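Long-range contacts in catechol 1,2-dioxygenase (Burkholderia ambifaria, PDB 5VXT), which probably cleaves the aromatic ring of catechol between its two hydroxyl-bearing carbons, using molecular oxygen and a bound iron(III) ion: residues P147-G152 with L288-D293; L275-T280 with I298-V303. One frame throughout, in Å; residues are numbered along the deposited sequence.

In the fold
Contacts 1 and 2 meet in one beta-sheet, where strands 147-155 and 295-303 run parallel as neighbours; their centres lie about 15 Å apart. The strand segment of contact 1 is tied to that of contact 2 by probable backbone hydrogen bonds, V149 O to I298 N at 2.8 Å and H151 O to F300 N at 2.9 Å. In contact 1 the loop 288-293 packs on the start of strand 147-155, and in contact 2 the segment 275-280 packs on strand 295-303. Contact 2 is the one that approaches the active site: the side chain of L275 is about 11 Å from the bound catechol and about 12 Å from the iron(III) ion.

Contact 1: P147-G152 with L288-D293; sequences PLVIHG and LGLKAD
P147, the first residue of strand 147-155, sets its ring against three consecutive residues of the loop 288-293, and it has more surface buried here than any other residue of the two segments. Its CB lies 4.2 Å from CB of L290. Lacking a backbone N-H, a proline is tolerated at the end of a strand, and its rigid ring gives the loop a compact apolar surface. A292 offers only its methyl to the ring, CB lying 4.3 Å from CG of P147. K291 lays the aliphatic end of its chain beside the same ring, with CE 4.2 Å from CD of P147, and carries NZ on to a hydrogen bond with the carbonyl oxygen of A145.

L290 buries the next largest area. Its CG stands beside the backbone N and anti to the carbonyl carbon (chi1 -54°), which directs the isobutyl group at the strand, and its CD1 reaches CG2 of V149 at 3.8 Å. The two side chains cross at about a right angle, and one methyl from each makes the touch. Strand 147-155 is a middle strand of one mixed sheet in the dioxygenase domain, which belongs to the transthyretin-like beta folds, and the loop is part of the connection from strand 280-282 to strand 295-303. Two residues apart on an extended strand, P147 and V149 offer their side chains on the same face of the sheet, and the loop folds back over that face. CG2 of V149 also has CD2 of L288 at 4.4 Å, which places the valine methyl near two leucines. Y295, on the neighbouring strand, is touched by P147, V149 and L290 alike.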
loop_
_atom_site.group_PDB
_atom_site.type_symbol
_atom_site.label_atom_id
_atom_site.label_comp_id
_atom_site.label_asym_id
_atom_site.label_seq_id
_atom_site.Cartn_x
_atom_site.Cartn_y
_atom_site.Cartn_z
ATOM N N PRO B 147 -23.307 15.122 29.187
ATOM C CA PRO B 147 -24.318 14.258 28.561
ATOM C C PRO B 147 -24.915 14.896 27.315
ATOM O O PRO B 147 -25.118 16.111 27.248
ATOM C CB PRO B 147 -25.371 14.086 29.663
ATOM C CG PRO B 147 -25.224 15.314 30.509
ATOM C CD PRO B 147 -23.761 15.675 30.477
ATOM N N LEU B 148 -25.209 14.049 26.328
ATOM C CA LEU B 148 -25.748 14.471 25.042
ATOM C C LEU B 148 -26.903 13.558 24.657
ATOM O O LEU B 148 -26.758 12.330 24.688
ATOM C CB LEU B 148 -24.665 14.432 23.950
ATOM C CG LEU B 148 -25.127 14.657 22.510
ATOM C CD1 LEU B 148 -25.481 16.107 22.258
ATOM C CD2 LEU B 148 -24.051 14.196 21.536
ATOM N N VAL B 149 -28.041 14.147 24.291
ATOM C CA VAL B 149 -29.192 13.391 23.798
ATOM C C VAL B 149 -29.361 13.682 22.312
ATOM O O VAL B 149 -29.498 14.844 21.910
ATOM C CB VAL B 149 -30.478 13.728 24.566
ATOM C CG1 VAL B 149 -31.658 13.071 23.881
ATOM C CG2 VAL B 149 -30.368 13.252 25.991
ATOM N N ILE B 150 -29.340 12.627 21.495
ATOM C CA ILE B 150 -29.613 12.720 20.068
ATOM C C ILE B 150 -30.929 12.013 19.803
ATOM O O ILE B 150 -31.098 10.847 20.181
ATOM C CB ILE B 150 -28.489 12.093 19.227
ATOM C CG1 ILE B 150 -27.125 12.606 19.685
ATOM C CG2 ILE B 150 -28.722 12.388 17.757
ATOM C CD1 ILE B 150 -25.956 11.863 19.037
ATOM N N HIS B 151 -31.863 12.711 19.163
ATOM C CA HIS B 151 -33.189 12.154 18.954
ATOM C C HIS B 151 -33.748 12.660 17.637
ATOM O O HIS B 151 -33.428 13.763 17.190
ATOM C CB HIS B 151 -34.142 12.528 20.096
ATOM C CG HIS B 151 -34.370 14.001 20.230
ATOM N ND1 HIS B 151 -35.485 14.634 19.722
ATOM C CD2 HIS B 151 -33.625 14.967 20.817
ATOM C CE1 HIS B 151 -35.416 15.926 19.992
ATOM N NE2 HIS B 151 -34.299 16.153 20.659
ATOM N N GLY B 152 -34.602 11.850 17.033
ATOM C CA GLY B 152 -35.326 12.297 15.868
ATOM C C GLY B 152 -36.210 11.197 15.343
ATOM O O GLY B 152 -36.470 10.206 16.026
ATOM N N LEU B 288 -33.940 11.196 32.819
ATOM C CA LEU B 288 -33.615 10.383 31.656
ATOM C C LEU B 288 -32.440 9.447 31.906
ATOM O O LEU B 288 -31.902 8.876 30.952
ATOM C CB LEU B 288 -33.310 11.274 30.448
ATOM C CG LEU B 288 -34.467 11.962 29.721
ATOM C CD1 LEU B 288 -34.934 13.172 30.484
ATOM C CD2 LEU B 288 -34.053 12.347 28.307
ATOM N N GLY B 289 -32.025 9.279 33.160
ATOM C CA GLY B 289 -30.860 8.479 33.468
ATOM C C GLY B 289 -29.537 9.150 33.183
ATOM O O GLY B 289 -28.492 8.495 33.290
ATOM N N LEU B 290 -29.549 10.430 32.821
ATOM C CA LEU B 290 -28.329 11.169 32.536
ATOM C C LEU B 290 -27.598 11.529 33.825
ATOM O O LEU B 290 -28.201 11.649 34.896
ATOM C CB LEU B 290 -28.646 12.436 31.741
ATOM C CG LEU B 290 -29.462 12.218 30.464
ATOM C CD1 LEU B 290 -29.629 13.520 29.691
ATOM C CD2 LEU B 290 -28.821 11.144 29.597
ATOM N N LYS B 291 -26.282 11.709 33.707
ATOM C CA LYS B 291 -25.421 11.912 34.866
ATOM C C LYS B 291 -25.457 13.337 35.406
ATOM O O LYS B 291 -24.773 13.619 36.396
ATOM C CB LYS B 291 -23.977 11.530 34.517
ATOM C CG LYS B 291 -23.311 12.408 33.469
ATOM C CD LYS B 291 -21.831 12.069 33.352
ATOM C CE LYS B 291 -21.130 12.949 32.333
ATOM N NZ LYS B 291 -19.698 12.573 32.177
ATOM N N ALA B 292 -26.236 14.230 34.799
ATOM C CA ALA B 292 -26.284 15.622 35.227
ATOM C C ALA B 292 -27.585 16.242 34.739
ATOM O O ALA B 292 -28.166 15.794 33.747
ATOM C CB ALA B 292 -25.074 16.408 34.707
ATOM N N ASP B 293 -28.042 17.279 35.452
ATOM C CA ASP B 293 -29.336 17.880 35.135
ATOM C C ASP B 293 -29.298 18.621 33.802
ATOM O O ASP B 293 -30.182 18.441 32.955
ATOM C CB ASP B 293 -29.773 18.820 36.255
ATOM C CG ASP B 293 -31.067 19.528 35.932
ATOM O OD1 ASP B 293 -32.062 18.830 35.631
ATOM O OD2 ASP B 293 -31.086 20.776 35.967
#

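Contact 2: L275-T280 with I298-V303; sequences LIPPVT and IEFNFV
P277 brings its ring, CG foremost, against two side chains of strand 295-303, slanting across both: CG lies 3.5 Å from CD1 of F300 and 3.8 Å from CG2 of I298. The rigid proline ring fits beside both without a flexible chain to order. F300 has CG anti to the backbone N (chi1 -166°), which brings its ring toward the loop; there CD2 of L275 comes to the ring edge, near its plane, at 3.8 Å from CZ. V279 sets CG2 against CD1 of I298, 3.6 Å away, and these two chains also pass at a slant. Branching at CB gives I298 two arms, CG2 for the proline and CG1 with CD1 for the valine. A water links the backbones, donating to O of E299 at 2.6 Å and weakly to O of P278.

Segment 275-280 ends the connection from strand 251-256 and, at T280, enters the edge strand 280-282. F255 of strand 251-256, an outermost strand of the other mixed sheet, meets P277, I298 and F300, so the contact joins the two sheets near their margins, with strand 147-155 bonded along the other side of strand 295-303.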
loop_
_atom_site.group_PDB
_atom_site.type_symbol
_atom_site.label_atom_id
_atom_site.label_comp_id
_atom_site.label_asym_id
_atom_site.label_seq_id
_atom_site.Cartn_x
_atom_site.Cartn_y
_atom_site.Cartn_z
ATOM N N LEU B 275 -25.459 18.736 7.335
ATOM C CA LEU B 275 -25.111 17.809 8.405
ATOM C C LEU B 275 -24.503 18.529 9.607
ATOM O O LEU B 275 -23.631 17.981 10.291
ATOM C CB LEU B 275 -24.159 16.731 7.880
ATOM C CG LEU B 275 -24.711 15.867 6.743
ATOM C CD1 LEU B 275 -23.703 14.805 6.295
ATOM C CD2 LEU B 275 -26.035 15.203 7.127
ATOM N N ILE B 276 -24.958 19.754 9.869
ATOM C CA ILE B 276 -24.501 20.580 10.985
ATOM C C ILE B 276 -25.728 21.051 11.755
ATOM O O ILE B 276 -26.120 22.219 11.636
ATOM C CB ILE B 276 -23.676 21.785 10.504
ATOM C CG1 ILE B 276 -22.610 21.355 9.489
ATOM C CG2 ILE B 276 -23.036 22.496 11.690
ATOM C CD1 ILE B 276 -21.833 22.540 8.936
ATOM N N PRO B 277 -26.360 20.195 12.543
ATOM C CA PRO B 277 -27.623 20.579 13.192
ATOM C C PRO B 277 -27.373 21.393 14.446
ATOM O O PRO B 277 -26.329 21.249 15.100
ATOM C CB PRO B 277 -28.282 19.231 13.518
ATOM C CG PRO B 277 -27.181 18.209 13.476
ATOM C CD PRO B 277 -25.925 18.840 12.914
ATOM N N PRO B 278 -28.301 22.288 14.796
ATOM C CA PRO B 278 -28.182 23.035 16.053
ATOM C C PRO B 278 -28.165 22.115 17.262
ATOM O O PRO B 278 -28.796 21.056 17.275
ATOM C CB PRO B 278 -29.431 23.919 16.054
ATOM C CG PRO B 278 -29.759 24.093 14.615
ATOM C CD PRO B 278 -29.369 22.814 13.934
ATOM N N VAL B 279 -27.419 22.537 18.279
ATOM C CA VAL B 279 -27.401 21.898 19.591
ATOM C C VAL B 279 -28.122 22.812 20.577
ATOM O O VAL B 279 -27.926 24.034 20.557
ATOM C CB VAL B 279 -25.957 21.610 20.053
ATOM C CG1 VAL B 279 -25.956 20.794 21.336
ATOM C CG2 VAL B 279 -25.159 20.900 18.947
ATOM N N THR B 280 -28.956 22.219 21.438
ATOM C CA THR B 280 -29.762 22.937 22.423
ATOM C C THR B 280 -29.350 22.543 23.838
ATOM O O THR B 280 -29.081 21.369 24.105
ATOM C CB THR B 280 -31.271 22.643 22.233
ATOM O OG1 THR B 280 -31.773 23.345 21.091
ATOM C CG2 THR B 280 -32.071 23.062 23.441
ATOM N N ILE B 298 -29.616 17.324 20.574
ATOM C CA ILE B 298 -29.585 17.506 19.129
ATOM C C ILE B 298 -30.769 16.778 18.524
ATOM O O ILE B 298 -30.872 15.551 18.645
ATOM C CB ILE B 298 -28.277 17.000 18.502
ATOM C CG1 ILE B 298 -27.073 17.718 19.104
ATOM C CG2 ILE B 298 -28.331 17.204 17.006
ATOM C CD1 ILE B 298 -25.765 17.367 18.431
ATOM N N GLU B 299 -31.641 17.522 17.850
ATOM C CA GLU B 299 -32.720 16.920 17.078
ATOM C C GLU B 299 -32.229 16.714 15.652
ATOM O O GLU B 299 -31.791 17.661 14.990
ATOM C CB GLU B 299 -33.990 17.777 17.107
ATOM C CG GLU B 299 -35.091 17.228 16.201
ATOM C CD GLU B 299 -36.445 17.886 16.411
ATOM O OE1 GLU B 299 -36.649 18.525 17.465
ATOM O OE2 GLU B 299 -37.308 17.755 15.517
ATOM N N PHE B 300 -32.267 15.474 15.186
ATOM C CA PHE B 300 -31.805 15.179 13.838
ATOM C C PHE B 300 -32.645 14.056 13.265
ATOM O O PHE B 300 -32.671 12.950 13.814
ATOM C CB PHE B 300 -30.329 14.803 13.830
ATOM C CG PHE B 300 -29.727 14.811 12.466
ATOM C CD1 PHE B 300 -29.345 16.001 11.869
ATOM C CD2 PHE B 300 -29.562 13.631 11.767
ATOM C CE1 PHE B 300 -28.782 16.011 10.607
ATOM C CE2 PHE B 300 -29.010 13.642 10.504
ATOM C CZ PHE B 300 -28.626 14.832 9.926
ATOM N N ASN B 301 -33.319 14.343 12.165
ATOM C CA ASN B 301 -34.161 13.370 11.494
ATOM C C ASN B 301 -33.405 12.769 10.321
ATOM O O ASN B 301 -32.532 13.408 9.728
ATOM C CB ASN B 301 -35.448 14.019 11.008
ATOM C CG ASN B 301 -36.244 14.618 12.146
ATOM O OD1 ASN B 301 -36.334 14.032 13.229
ATOM N ND2 ASN B 301 -36.804 15.797 11.919
ATOM N N PHE B 302 -33.739 11.525 9.998
ATOM C CA PHE B 302 -33.161 10.842 8.850
ATOM C C PHE B 302 -34.249 10.680 7.803
ATOM O O PHE B 302 -35.281 10.055 8.072
ATOM C CB PHE B 302 -32.579 9.484 9.242
ATOM C CG PHE B 302 -31.487 9.560 10.264
ATOM C CD1 PHE B 302 -30.179 9.834 9.887
ATOM C CD2 PHE B 302 -31.751 9.324 11.600
ATOM C CE1 PHE B 302 -29.170 9.884 10.828
ATOM C CE2 PHE B 302 -30.747 9.379 12.541
ATOM C CZ PHE B 302 -29.457 9.653 12.157
ATOM N N VAL B 303 -34.037 11.262 6.628
ATOM C CA VAL B 303 -34.944 11.100 5.497
ATOM C C VAL B 303 -34.276 10.134 4.532
ATOM O O VAL B 303 -33.224 10.443 3.964
ATOM C CB VAL B 303 -35.271 12.434 4.813
ATOM C CG1 VAL B 303 -36.160 12.196 3.606
ATOM C CG2 VAL B 303 -35.965 13.391 5.790
HETATM O O HOH W 1 -31.371 20.228 15.220
#